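Side-chain contacts in probable tagatose 6-phosphate kinase (Sinorhizobium meliloti, PDB 3TXV), which probably acts in carbohydrate metabolism as a tagatose-6-phosphate kinase and resembles the GatZ/KbaZ-type subunits of tagatose-bisphosphate aldolase: residues Met327-Ala332 with His363-Ala368; Gly61-Met66 with Ile357-Pro362; Asp304-Phe309 with Glu384-Gln389; Ala295-Leu300 with Arg349-Ser354. One frame throughout, in Å; residues are numbered along the deposited sequence.

Interaction 1. Residues Met327-Ala332 with His363-Ala368; sequences MREEPA and HPKAAA
Glu330 and His363 meet through a carboxylate oxygen and the outer nitrogen of the imidazole. His363 NE2 donates to Glu330 OE2 at 3.2 Å, but the N-H...O angle is only 129°, and the bond is weak. The oxygen sits at the ring edge, near its plane. The carboxylate is turned 48° from the ring. Its other oxygen, Glu330 OE1, lies 3.5 Å from His363 CD2.

His363 has CG anti to the backbone N (chi1 177°). This places the ring beside its own carbonyl carbon, where ND1 can turn back to the helix start. There ND1 accepts from Lys365 N at 2.8 Å, with the donor near the ring plane. His363 is thus the N-cap of helix 364-376. With ND1 accepting, NE2 is probably protonated and can donate to the glutamate. Pro364 CD lies against one ring face. An alanine at His363 would probably leave Lys365 N without its capping acceptor and Glu330 without its partner at the start of this helix.

The second pair is looser. Glu329 is extended beyond CG and crosses Lys365 at about a right angle. The salt bridge from Glu329 OE1 to Lys365 NZ is long, 3.9 Å.

The contact lies on the surface, its centre about 21 Å from the centre of the chain. It joins the C-terminal end of helix 319-329 to the N-terminal start of helix 364-376. Val326, one turn back on helix 319-329, touches both His363 and Lys365. The carbonyl oxygen of Glu330 is hydrogen-bonded to Tyr360 OH.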
loop_
_atom_site.group_PDB
_atom_site.type_symbol
_atom_site.label_atom_id
_atom_site.label_comp_id
_atom_site.label_asym_id
_atom_site.label_seq_id
_atom_site.Cartn_x
_atom_site.Cartn_y
_atom_site.Cartn_z
HETATM N N MSE A 327 -9.972 -2.792 18.930
HETATM C CA MSE A 327 -10.691 -3.195 17.756
HETATM C C MSE A 327 -12.136 -3.445 18.089
HETATM O O MSE A 327 -12.987 -3.276 17.268
HETATM C CB MSE A 327 -10.055 -4.430 17.130
HETATM C CG MSE A 327 -9.142 -4.179 15.955
HETATM SE SE MSE A 327 -8.158 -5.614 15.469
HETATM C CE MSE A 327 -8.915 -5.872 13.926
ATOM N N ARG A 328 -12.396 -3.931 19.285
ATOM C CA ARG A 328 -13.738 -4.364 19.661
ATOM C C ARG A 328 -14.593 -3.152 20.018
ATOM O O ARG A 328 -15.833 -3.178 19.880
ATOM C CB ARG A 328 -13.692 -5.384 20.802
ATOM C CG ARG A 328 -13.576 -6.853 20.345
ATOM C CD ARG A 328 -13.833 -7.853 21.486
ATOM N NE ARG A 328 -15.189 -7.704 21.959
ATOM C CZ ARG A 328 -15.609 -7.783 23.222
ATOM N NH1 ARG A 328 -14.785 -8.039 24.226
ATOM N NH2 ARG A 328 -16.909 -7.581 23.474
ATOM N N GLU A 329 -13.901 -2.089 20.411
ATOM C CA GLU A 329 -14.495 -0.845 20.840
ATOM C C GLU A 329 -14.790 0.054 19.654
ATOM O O GLU A 329 -15.698 0.868 19.702
ATOM C CB GLU A 329 -13.519 -0.130 21.777
ATOM C CG GLU A 329 -13.669 -0.557 23.223
ATOM C CD GLU A 329 -12.412 -0.412 24.065
ATOM O OE1 GLU A 329 -11.686 0.594 23.889
ATOM O OE2 GLU A 329 -12.170 -1.295 24.931
ATOM N N GLU A 330 -14.012 -0.073 18.587
ATOM C CA GLU A 330 -14.119 0.836 17.462
ATOM C C GLU A 330 -14.064 0.066 16.165
ATOM O O GLU A 330 -13.122 0.206 15.400
ATOM C CB GLU A 330 -13.032 1.898 17.545
ATOM C CG GLU A 330 -13.223 2.832 18.745
ATOM C CD GLU A 330 -12.080 3.815 18.933
ATOM O OE1 GLU A 330 -11.460 4.237 17.923
ATOM O OE2 GLU A 330 -11.801 4.170 20.108
ATOM N N PRO A 331 -15.129 -0.714 15.897
ATOM C CA PRO A 331 -15.256 -1.687 14.805
ATOM C C PRO A 331 -15.263 -1.125 13.381
ATOM O O PRO A 331 -15.045 -1.873 12.441
ATOM C CB PRO A 331 -16.603 -2.376 15.103
ATOM C CG PRO A 331 -17.022 -1.907 16.480
ATOM C CD PRO A 331 -16.418 -0.549 16.596
ATOM N N ALA A 332 -15.478 0.176 13.222
ATOM C CA ALA A 332 -15.689 0.771 11.876
ATOM C C ALA A 332 -14.778 0.176 10.793
ATOM O O ALA A 332 -15.262 -0.235 9.745
ATOM C CB ALA A 332 -15.580 2.316 11.912
ATOM N N HIS A 363 -4.246 4.229 16.926
ATOM C CA HIS A 363 -5.116 4.550 18.023
ATOM C C HIS A 363 -4.268 4.699 19.268
ATOM O O HIS A 363 -3.489 3.810 19.572
ATOM C CB HIS A 363 -6.159 3.468 18.256
ATOM C CG HIS A 363 -7.040 3.750 19.432
ATOM N ND1 HIS A 363 -6.547 3.881 20.718
ATOM C CD2 HIS A 363 -8.375 3.964 19.515
ATOM C CE1 HIS A 363 -7.543 4.161 21.539
ATOM N NE2 HIS A 363 -8.662 4.213 20.835
ATOM N N PRO A 364 -4.434 5.813 20.012
ATOM C CA PRO A 364 -3.640 6.087 21.218
ATOM C C PRO A 364 -3.402 4.896 22.169
ATOM O O PRO A 364 -2.256 4.707 22.600
ATOM C CB PRO A 364 -4.431 7.219 21.922
ATOM C CG PRO A 364 -5.721 7.321 21.182
ATOM C CD PRO A 364 -5.397 6.903 19.779
ATOM N N LYS A 365 -4.435 4.108 22.489
ATOM C CA LYS A 365 -4.280 3.022 23.483
ATOM C C LYS A 365 -3.379 1.930 22.976
ATOM O O LYS A 365 -2.733 1.242 23.778
ATOM C CB LYS A 365 -5.620 2.379 23.886
ATOM C CG LYS A 365 -6.481 3.214 24.790
ATOM C CD LYS A 365 -7.403 2.338 25.615
ATOM C CE LYS A 365 -8.876 2.513 25.216
ATOM N NZ LYS A 365 -9.694 2.823 26.428
ATOM N N ALA A 366 -3.367 1.770 21.645
ATOM C CA ALA A 366 -2.575 0.745 20.949
ATOM C C ALA A 366 -1.164 1.185 20.611
ATOM O O ALA A 366 -0.254 0.369 20.664
ATOM C CB ALA A 366 -3.285 0.264 19.685
ATOM N N ALA A 367 -0.978 2.454 20.260
ATOM C CA ALA A 367 0.367 2.997 20.009
ATOM C C ALA A 367 1.169 3.043 21.303
ATOM O O ALA A 367 2.396 3.140 21.288
ATOM C CB ALA A 367 0.283 4.389 19.397
ATOM N N ALA A 368 0.459 2.984 22.425
ATOM C CA ALA A 368 1.066 3.150 23.726
ATOM C C ALA A 368 1.434 1.785 24.246
ATOM O O ALA A 368 2.406 1.636 25.008
ATOM C CB ALA A 368 0.097 3.826 24.671
#

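Interaction 2. Residues Gly61-Met66 with Ile357-Pro362; sequences GGYTGM and IRYYWP
Tyr63 and Tyr359 form an offset edge-to-face aromatic pair. The edge of Tyr359 is directed toward the face of Tyr63. The ring centroids are 5.9 Å apart and the planes meet at 63°. The touching atoms are CE1, CZ and OH of Tyr63 and CD1 and CE1 of Tyr359. Tyr359 CE1 lies 3.9 Å from Tyr63 CZ, while Tyr359 CD1 faces Tyr63 CE1. Tyr63 OH is at the edge of the Tyr359 ring, near its plane, 3.4 Å from Tyr359 CE1. Tyr63 holds CG between its backbone N and carbonyl carbon (chi1 60°), which swings the ring out of its loop toward Tyr359.

The polar bonds belong to the separate segments. Arg358 NH2 donates weakly to Tyr359 OH over 3.4 Å. The same arginine makes a salt bridge through NH1 to Asp355, which is consistent with its end staying near the tyrosine hydroxyl. In the other loop, Thr64 OG1 accepts a weak bond from Met66 N.

Backbone bonds shape both loops. Gly61 O receives weak bonds from the amides of Thr64, Gly65 and Met66, which curl residues 61-66 into a compact turn. In the other segment Tyr360 N bonds to Ile357 O.

The pair bridges two loops far apart in sequence. Residues 61-66 follow strand 48-53 of the eight-stranded TIM-type (beta/alpha)8 barrel and precede helix 68-81. Residues 357-362 link helix 342-351 to helix 364-376. Tyr359 also touches Asn333 of helix 332-335, and Tyr63 packs on Asn55 and Gln56 of its own loop.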
loop_
_atom_site.group_PDB
_atom_site.type_symbol
_atom_site.label_atom_id
_atom_site.label_comp_id
_atom_site.label_asym_id
_atom_site.label_seq_id
_atom_site.Cartn_x
_atom_site.Cartn_y
_atom_site.Cartn_z
ATOM N N GLY A 61 -7.431 16.432 5.406
ATOM C CA GLY A 61 -6.766 15.622 6.426
ATOM C C GLY A 61 -6.904 14.124 6.196
ATOM O O GLY A 61 -6.115 13.322 6.728
ATOM N N GLY A 62 -7.903 13.745 5.400
ATOM C CA GLY A 62 -8.224 12.328 5.173
ATOM C C GLY A 62 -8.710 11.698 6.462
ATOM O O GLY A 62 -9.365 12.368 7.263
ATOM N N TYR A 63 -8.391 10.422 6.675
ATOM C CA TYR A 63 -8.629 9.808 7.990
ATOM C C TYR A 63 -7.345 9.782 8.834
ATOM O O TYR A 63 -7.359 9.262 9.932
ATOM C CB TYR A 63 -9.291 8.403 7.902
ATOM C CG TYR A 63 -8.469 7.393 7.139
ATOM C CD1 TYR A 63 -7.334 6.783 7.717
ATOM C CD2 TYR A 63 -8.793 7.062 5.831
ATOM C CE1 TYR A 63 -6.551 5.872 6.998
ATOM C CE2 TYR A 63 -8.016 6.149 5.112
ATOM C CZ TYR A 63 -6.899 5.569 5.693
ATOM O OH TYR A 63 -6.146 4.685 4.950
ATOM N N THR A 64 -6.245 10.342 8.347
ATOM C CA THR A 64 -5.053 10.370 9.187
ATOM C C THR A 64 -4.707 11.742 9.779
ATOM O O THR A 64 -3.851 11.835 10.641
ATOM C CB THR A 64 -3.795 9.838 8.480
ATOM O OG1 THR A 64 -3.266 10.850 7.609
ATOM C CG2 THR A 64 -4.067 8.519 7.716
ATOM N N GLY A 65 -5.355 12.809 9.317
ATOM C CA GLY A 65 -4.976 14.174 9.746
ATOM C C GLY A 65 -3.776 14.712 8.961
ATOM O O GLY A 65 -3.148 15.710 9.342
HETATM N N MSE A 66 -3.471 14.042 7.856
HETATM C CA MSE A 66 -2.326 14.375 7.058
HETATM C C MSE A 66 -2.719 14.928 5.681
HETATM O O MSE A 66 -3.364 14.250 4.863
HETATM C CB MSE A 66 -1.410 13.157 6.917
HETATM C CG MSE A 66 -0.585 12.813 8.155
HETATM SE SE MSE A 66 1.012 11.783 7.653
HETATM C CE MSE A 66 1.011 10.553 9.169
ATOM N N ILE A 357 -6.392 -4.812 10.995
ATOM C CA ILE A 357 -5.745 -4.351 12.238
ATOM C C ILE A 357 -4.792 -3.181 11.978
ATOM O O ILE A 357 -4.483 -2.450 12.896
ATOM C CB ILE A 357 -5.002 -5.489 12.981
ATOM C CG1 ILE A 357 -4.623 -5.070 14.389
ATOM C CG2 ILE A 357 -3.749 -5.952 12.216
ATOM C CD1 ILE A 357 -4.161 -6.265 15.239
ATOM N N ARG A 358 -4.375 -2.997 10.724
ATOM C CA ARG A 358 -3.406 -1.965 10.373
ATOM C C ARG A 358 -3.903 -0.514 10.585
ATOM O O ARG A 358 -3.108 0.441 10.655
ATOM C CB ARG A 358 -2.889 -2.170 8.949
ATOM C CG ARG A 358 -3.777 -1.675 7.886
ATOM C CD ARG A 358 -3.112 -1.777 6.530
ATOM N NE ARG A 358 -4.120 -1.752 5.470
ATOM C CZ ARG A 358 -4.686 -2.842 4.977
ATOM N NH1 ARG A 358 -4.314 -4.035 5.408
ATOM N NH2 ARG A 358 -5.628 -2.747 4.056
ATOM N N TYR A 359 -5.221 -0.356 10.667
ATOM C CA TYR A 359 -5.810 0.954 10.861
ATOM C C TYR A 359 -5.782 1.340 12.346
ATOM O O TYR A 359 -5.991 2.513 12.691
ATOM C CB TYR A 359 -7.222 1.009 10.257
ATOM C CG TYR A 359 -7.213 0.827 8.767
ATOM C CD1 TYR A 359 -7.026 1.927 7.901
ATOM C CD2 TYR A 359 -7.351 -0.445 8.200
ATOM C CE1 TYR A 359 -6.999 1.762 6.507
ATOM C CE2 TYR A 359 -7.328 -0.623 6.799
ATOM C CZ TYR A 359 -7.158 0.486 5.970
ATOM O OH TYR A 359 -7.112 0.297 4.613
ATOM N N TYR A 360 -5.473 0.361 13.205
ATOM C CA TYR A 360 -5.484 0.571 14.659
ATOM C C TYR A 360 -4.108 0.843 15.246
ATOM O O TYR A 360 -3.997 1.332 16.357
ATOM C CB TYR A 360 -6.180 -0.593 15.364
ATOM C CG TYR A 360 -7.618 -0.747 14.898
ATOM C CD1 TYR A 360 -7.902 -1.373 13.716
ATOM C CD2 TYR A 360 -8.688 -0.218 15.635
ATOM C CE1 TYR A 360 -9.200 -1.484 13.286
ATOM C CE2 TYR A 360 -9.992 -0.343 15.216
ATOM C CZ TYR A 360 -10.241 -0.978 14.039
ATOM O OH TYR A 360 -11.523 -1.136 13.558
ATOM N N TRP A 361 -3.050 0.571 14.498
ATOM C CA TRP A 361 -1.723 0.967 14.970
ATOM C C TRP A 361 -1.554 2.448 15.441
ATOM O O TRP A 361 -0.695 2.720 16.281
ATOM C CB TRP A 361 -0.646 0.533 13.992
ATOM C CG TRP A 361 -0.598 -0.982 13.823
ATOM C CD1 TRP A 361 -0.673 -1.685 12.651
ATOM C CD2 TRP A 361 -0.485 -1.960 14.861
ATOM N NE1 TRP A 361 -0.606 -3.020 12.895
ATOM C CE2 TRP A 361 -0.488 -3.222 14.243
ATOM C CE3 TRP A 361 -0.372 -1.889 16.256
ATOM C CZ2 TRP A 361 -0.379 -4.415 14.972
ATOM C CZ3 TRP A 361 -0.282 -3.075 16.980
ATOM C CH2 TRP A 361 -0.279 -4.318 16.340
ATOM N N PRO A 362 -2.354 3.401 14.894
ATOM C CA PRO A 362 -2.374 4.788 15.426
ATOM C C PRO A 362 -3.316 5.100 16.600
ATOM O O PRO A 362 -3.209 6.150 17.202
ATOM C CB PRO A 362 -2.796 5.626 14.208
ATOM C CG PRO A 362 -2.496 4.732 13.001
ATOM C CD PRO A 362 -2.807 3.369 13.487
#

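Interaction 3. Residues Asp304-Phe309 with Glu384-Gln389; sequences DQIAAF and ETLISQ
Leu386 points between Ile306 and Phe309, two residues one helical turn apart on helix 290-310. All three side chains leave their backbones toward the opposing helix. The two segments come nearest at Ile306 and Leu386, whose CA atoms are 6.8 Å apart.

Ile306 crosses Leu386 at a slant and meets its base. Its CG1 is 3.9 Å from Leu386 CB. CG1 lies anti to the carbonyl carbon (chi1 -86°), and the extended chi2 carries CD1 on, to 4.0 Å from Leu386 O.

Phe309 meets the far end of the same leucine, crossing it at about a right angle. The contact is between Phe309 CD2 and Leu386 CD2, 4.1 Å apart. The ring has CG anti to its backbone N (chi1 169°), which lays it beside its own carbonyl carbon. The leucine is therefore touched at both root and tip.

Phe390, the next turn of helix 384-390, extends the patch by touching Ile306. Ile387 faces the other way, onto Val398 and Pro405.

Everything that meets here is carbon, apart from the leucine carbonyl. The contact between the segments is van der Waals and hydrophobic packing. Ile306 is buried, whereas Phe309 is exposed, so the apolar patch reaches the surface.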
loop_
_atom_site.group_PDB
_atom_site.type_symbol
_atom_site.label_atom_id
_atom_site.label_comp_id
_atom_site.label_asym_id
_atom_site.label_seq_id
_atom_site.Cartn_x
_atom_site.Cartn_y
_atom_site.Cartn_z
ATOM N N ASP A 304 5.558 -9.629 21.578
ATOM C CA ASP A 304 4.618 -9.600 22.669
ATOM C C ASP A 304 4.766 -10.864 23.519
ATOM O O ASP A 304 4.879 -10.755 24.744
ATOM C CB ASP A 304 3.207 -9.436 22.146
ATOM C CG ASP A 304 2.199 -9.213 23.245
ATOM O OD1 ASP A 304 2.500 -8.442 24.187
ATOM O OD2 ASP A 304 1.097 -9.813 23.154
ATOM N N GLN A 305 4.814 -12.048 22.887
ATOM C CA GLN A 305 4.874 -13.301 23.665
ATOM C C GLN A 305 6.245 -13.537 24.312
ATOM O O GLN A 305 6.345 -14.088 25.391
ATOM C CB GLN A 305 4.470 -14.514 22.853
ATOM C CG GLN A 305 3.140 -14.420 22.182
ATOM C CD GLN A 305 3.181 -15.091 20.813
ATOM O OE1 GLN A 305 3.145 -16.319 20.704
ATOM N NE2 GLN A 305 3.304 -14.286 19.762
ATOM N N ILE A 306 7.309 -13.118 23.654
ATOM C CA ILE A 306 8.608 -13.163 24.286
ATOM C C ILE A 306 8.626 -12.315 25.572
ATOM O O ILE A 306 9.123 -12.751 26.624
ATOM C CB ILE A 306 9.648 -12.721 23.319
ATOM C CG1 ILE A 306 10.079 -13.917 22.487
ATOM C CG2 ILE A 306 10.809 -12.048 24.017
ATOM C CD1 ILE A 306 10.664 -13.480 21.172
ATOM N N ALA A 307 8.047 -11.130 25.486
ATOM C CA ALA A 307 8.006 -10.234 26.619
ATOM C C ALA A 307 7.116 -10.804 27.735
ATOM O O ALA A 307 7.369 -10.591 28.916
ATOM C CB ALA A 307 7.503 -8.845 26.180
ATOM N N ALA A 308 6.065 -11.519 27.365
ATOM C CA ALA A 308 5.117 -11.969 28.375
ATOM C C ALA A 308 5.724 -13.130 29.158
ATOM O O ALA A 308 5.348 -13.390 30.311
ATOM C CB ALA A 308 3.803 -12.354 27.741
ATOM N N PHE A 309 6.690 -13.796 28.515
ATOM C CA PHE A 309 7.410 -14.929 29.087
ATOM C C PHE A 309 8.572 -14.385 29.919
ATOM O O PHE A 309 8.596 -14.573 31.109
ATOM C CB PHE A 309 7.861 -15.914 27.994
ATOM C CG PHE A 309 8.820 -16.968 28.488
ATOM C CD1 PHE A 309 8.358 -18.083 29.196
ATOM C CD2 PHE A 309 10.201 -16.843 28.271
ATOM C CE1 PHE A 309 9.263 -19.060 29.668
ATOM C CE2 PHE A 309 11.098 -17.788 28.744
ATOM C CZ PHE A 309 10.635 -18.896 29.443
ATOM N N GLU A 384 18.428 -16.587 21.017
ATOM C CA GLU A 384 18.075 -17.194 19.717
ATOM C C GLU A 384 16.934 -18.211 19.820
ATOM O O GLU A 384 16.169 -18.424 18.874
ATOM C CB GLU A 384 19.240 -17.967 19.130
ATOM C CG GLU A 384 20.616 -17.377 19.296
ATOM C CD GLU A 384 21.686 -18.188 18.556
ATOM O OE1 GLU A 384 22.647 -17.550 18.059
ATOM O OE2 GLU A 384 21.565 -19.440 18.474
ATOM N N THR A 385 16.866 -18.860 20.970
ATOM C CA THR A 385 15.983 -19.968 21.177
ATOM C C THR A 385 14.556 -19.472 21.314
ATOM O O THR A 385 13.611 -20.215 20.997
ATOM C CB THR A 385 16.368 -20.717 22.455
ATOM O OG1 THR A 385 16.451 -19.786 23.543
ATOM C CG2 THR A 385 17.692 -21.375 22.294
ATOM N N LEU A 386 14.385 -18.248 21.820
ATOM C CA LEU A 386 13.049 -17.659 21.877
ATOM C C LEU A 386 12.668 -17.173 20.499
ATOM O O LEU A 386 11.517 -17.244 20.092
ATOM C CB LEU A 386 12.994 -16.509 22.885
ATOM C CG LEU A 386 12.702 -16.950 24.326
ATOM C CD1 LEU A 386 13.763 -17.914 24.766
ATOM C CD2 LEU A 386 12.735 -15.775 25.239
ATOM N N ILE A 387 13.686 -16.683 19.795
ATOM C CA ILE A 387 13.582 -16.172 18.458
ATOM C C ILE A 387 13.150 -17.347 17.585
ATOM O O ILE A 387 12.229 -17.218 16.778
ATOM C CB ILE A 387 14.907 -15.536 18.027
ATOM C CG1 ILE A 387 15.081 -14.182 18.715
ATOM C CG2 ILE A 387 14.945 -15.288 16.540
ATOM C CD1 ILE A 387 16.500 -13.476 18.557
ATOM N N SER A 388 13.754 -18.514 17.789
ATOM C CA SER A 388 13.415 -19.693 16.990
ATOM C C SER A 388 11.965 -20.145 17.137
ATOM O O SER A 388 11.361 -20.651 16.197
ATOM C CB SER A 388 14.340 -20.842 17.329
ATOM O OG SER A 388 13.990 -21.956 16.561
ATOM N N GLN A 389 11.423 -19.941 18.321
ATOM C CA GLN A 389 10.068 -20.330 18.683
ATOM C C GLN A 389 9.054 -19.340 18.152
ATOM O O GLN A 389 7.978 -19.721 17.718
ATOM C CB GLN A 389 9.939 -20.356 20.214
ATOM C CG GLN A 389 8.566 -20.588 20.732
ATOM C CD GLN A 389 8.072 -21.976 20.433
ATOM O OE1 GLN A 389 8.554 -22.944 21.013
ATOM N NE2 GLN A 389 7.094 -22.086 19.537
#

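Interaction 4. Residues Ala295-Leu300 with Arg349-Ser354; sequences ALREAL and RHFSYS
Arg297 lays one face of its guanidinium on the carbonyl oxygen of His350. The oxygen stands 3.0 Å above the plane, over the centre of the group. Arg297 NE is also 3.0 Å from His350 O, but the N-H bonds do not aim at the oxygen. The placing is consistent with a charge-dipole contact, but the geometry is not that of a hydrogen bond. Arg297 NH1 meets Phe351 at CD1, 3.7 Å away. The guanidinium and phenyl planes are nearly perpendicular, at 86°.

The side chain reaches this place by bending. CG is anti to the backbone N (chi1 -162°), and the chain then turns at chi2 and chi3. Trp361 packs on Arg297, and Phe294, one turn back, makes a cation-pi contact with it. A leucine at Arg297 would probably leave the His350 carbonyl without its positive neighbour and Phe294 without its cation.

On the other segment, His350 CB lies over one face of the Phe351 ring. The His350 imidazole leads away from Arg297, and its ND1 is hydrogen-bonded to Tyr301 OH. Just beyond, Ser352 OG accepts from Ser354 N at 2.7 Å, an ST turn.

The contact is largely buried. It joins helix 290-310, which follows the last barrel strand, 283-288, to the C-terminal part of helix 342-351. Helix 319-329 also borders His350, through Glu324. Helix 407-424 packs on Ala295 and Ala299.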
loop_
_atom_site.group_PDB
_atom_site.type_symbol
_atom_site.label_atom_id
_atom_site.label_comp_id
_atom_site.label_asym_id
_atom_site.label_seq_id
_atom_site.Cartn_x
_atom_site.Cartn_y
_atom_site.Cartn_z
ATOM N N ALA A 295 3.130 -8.833 8.191
ATOM C CA ALA A 295 4.384 -9.321 8.775
ATOM C C ALA A 295 4.830 -8.528 10.041
ATOM O O ALA A 295 5.268 -9.124 11.067
ATOM C CB ALA A 295 5.451 -9.309 7.747
ATOM N N LEU A 296 4.703 -7.190 9.979
ATOM C CA LEU A 296 5.034 -6.347 11.107
ATOM C C LEU A 296 4.262 -6.828 12.319
ATOM O O LEU A 296 4.873 -7.146 13.344
ATOM C CB LEU A 296 4.732 -4.898 10.802
ATOM C CG LEU A 296 4.893 -3.863 11.935
ATOM C CD1 LEU A 296 6.106 -4.145 12.856
ATOM C CD2 LEU A 296 4.992 -2.469 11.338
ATOM N N ARG A 297 2.941 -6.936 12.195
ATOM C CA ARG A 297 2.081 -7.523 13.232
ATOM C C ARG A 297 2.611 -8.862 13.781
ATOM O O ARG A 297 2.702 -9.041 14.994
ATOM C CB ARG A 297 0.673 -7.704 12.658
ATOM C CG ARG A 297 -0.466 -7.887 13.606
ATOM C CD ARG A 297 -0.807 -9.327 13.790
ATOM N NE ARG A 297 -1.072 -9.947 12.502
ATOM C CZ ARG A 297 -0.894 -11.247 12.233
ATOM N NH1 ARG A 297 -0.458 -12.095 13.161
ATOM N NH2 ARG A 297 -1.140 -11.702 11.024
ATOM N N GLU A 298 2.955 -9.821 12.922
ATOM C CA GLU A 298 3.465 -11.095 13.455
ATOM C C GLU A 298 4.668 -10.862 14.339
ATOM O O GLU A 298 4.749 -11.448 15.397
ATOM C CB GLU A 298 3.873 -12.083 12.382
ATOM C CG GLU A 298 2.757 -12.709 11.698
ATOM C CD GLU A 298 3.234 -13.762 10.735
ATOM O OE1 GLU A 298 4.466 -13.751 10.452
ATOM O OE2 GLU A 298 2.385 -14.586 10.277
ATOM N N ALA A 299 5.591 -10.011 13.899
ATOM C CA ALA A 299 6.795 -9.728 14.673
ATOM C C ALA A 299 6.415 -9.112 16.020
ATOM O O ALA A 299 6.891 -9.560 17.086
ATOM C CB ALA A 299 7.740 -8.798 13.897
ATOM N N LEU A 300 5.543 -8.106 15.977
ATOM C CA LEU A 300 5.135 -7.467 17.205
ATOM C C LEU A 300 4.451 -8.483 18.125
ATOM O O LEU A 300 4.725 -8.496 19.314
ATOM C CB LEU A 300 4.286 -6.227 16.945
ATOM C CG LEU A 300 5.019 -4.992 16.395
ATOM C CD1 LEU A 300 3.996 -3.964 16.031
ATOM C CD2 LEU A 300 6.029 -4.371 17.371
ATOM N N ARG A 349 -9.799 -10.792 13.472
ATOM C CA ARG A 349 -9.315 -9.493 13.896
ATOM C C ARG A 349 -7.783 -9.477 13.952
ATOM O O ARG A 349 -7.162 -8.449 13.662
ATOM C CB ARG A 349 -9.910 -9.094 15.234
ATOM C CG ARG A 349 -11.199 -8.360 15.102
ATOM C CD ARG A 349 -11.624 -7.690 16.392
ATOM N NE ARG A 349 -11.896 -8.618 17.487
ATOM C CZ ARG A 349 -12.969 -9.398 17.561
ATOM N NH1 ARG A 349 -13.866 -9.383 16.580
ATOM N NH2 ARG A 349 -13.130 -10.207 18.615
ATOM N N HIS A 350 -7.187 -10.623 14.284
ATOM C CA HIS A 350 -5.738 -10.721 14.452
ATOM C C HIS A 350 -5.041 -11.376 13.261
ATOM O O HIS A 350 -3.900 -11.010 12.893
ATOM C CB HIS A 350 -5.398 -11.468 15.773
ATOM C CG HIS A 350 -6.064 -10.875 16.966
ATOM N ND1 HIS A 350 -5.542 -9.799 17.647
ATOM C CD2 HIS A 350 -7.251 -11.146 17.549
ATOM C CE1 HIS A 350 -6.364 -9.443 18.616
ATOM N NE2 HIS A 350 -7.409 -10.251 18.582
ATOM N N PHE A 351 -5.718 -12.342 12.646
ATOM C CA PHE A 351 -4.984 -13.241 11.779
ATOM C C PHE A 351 -5.236 -13.152 10.305
ATOM O O PHE A 351 -4.431 -13.640 9.515
ATOM C CB PHE A 351 -5.063 -14.649 12.310
ATOM C CG PHE A 351 -4.431 -14.776 13.652
ATOM C CD1 PHE A 351 -3.037 -14.655 13.789
ATOM C CD2 PHE A 351 -5.199 -14.955 14.786
ATOM C CE1 PHE A 351 -2.418 -14.736 15.025
ATOM C CE2 PHE A 351 -4.565 -15.045 16.053
ATOM C CZ PHE A 351 -3.181 -14.938 16.156
ATOM N N SER A 352 -6.303 -12.481 9.919
ATOM C CA SER A 352 -6.686 -12.502 8.529
ATOM C C SER A 352 -5.723 -11.708 7.688
ATOM O O SER A 352 -5.194 -10.682 8.129
ATOM C CB SER A 352 -8.075 -11.920 8.350
ATOM O OG SER A 352 -8.099 -11.070 7.209
ATOM N N TYR A 353 -5.548 -12.188 6.463
ATOM C CA TYR A 353 -4.784 -11.544 5.406
ATOM C C TYR A 353 -5.309 -10.159 5.006
ATOM O O TYR A 353 -4.570 -9.400 4.391
ATOM C CB TYR A 353 -4.838 -12.427 4.149
ATOM C CG TYR A 353 -3.964 -13.667 4.109
ATOM C CD1 TYR A 353 -2.637 -13.634 4.550
ATOM C CD2 TYR A 353 -4.448 -14.853 3.557
ATOM C CE1 TYR A 353 -1.814 -14.756 4.469
ATOM C CE2 TYR A 353 -3.647 -15.993 3.462
ATOM C CZ TYR A 353 -2.330 -15.940 3.931
ATOM O OH TYR A 353 -1.523 -17.067 3.863
ATOM N N SER A 354 -6.577 -9.841 5.288
ATOM C CA SER A 354 -7.111 -8.480 5.005
ATOM C C SER A 354 -6.438 -7.444 5.898
ATOM O O SER A 354 -6.338 -6.258 5.526
ATOM C CB SER A 354 -8.628 -8.361 5.202
ATOM O OG SER A 354 -9.341 -9.222 4.336
#

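Interactions 1 and 2 are surface contacts, interaction 3 is partly buried and interaction 4 is buried. Their chemistry differs accordingly. Interaction 1 relies on weak or long polar pairs, interaction 2 on two aromatic rings, interaction 3 on apolar packing, and interaction 4 on a buried arginine over a carbonyl. Interactions 3 and 4 share helix 290-310, with centres about 17 Å apart. Interactions 1, 2 and 4 touch one another. Met327 packs on Ile357 and near Arg349, while Trp361 packs on Arg297. Interaction 3 adjoins interaction 4 in sequence but touches neither 1 nor 2, and lies farther out, where helix 290-310 meets helix 384-390. Interaction 2 alone reaches back to a loop after an early barrel strand.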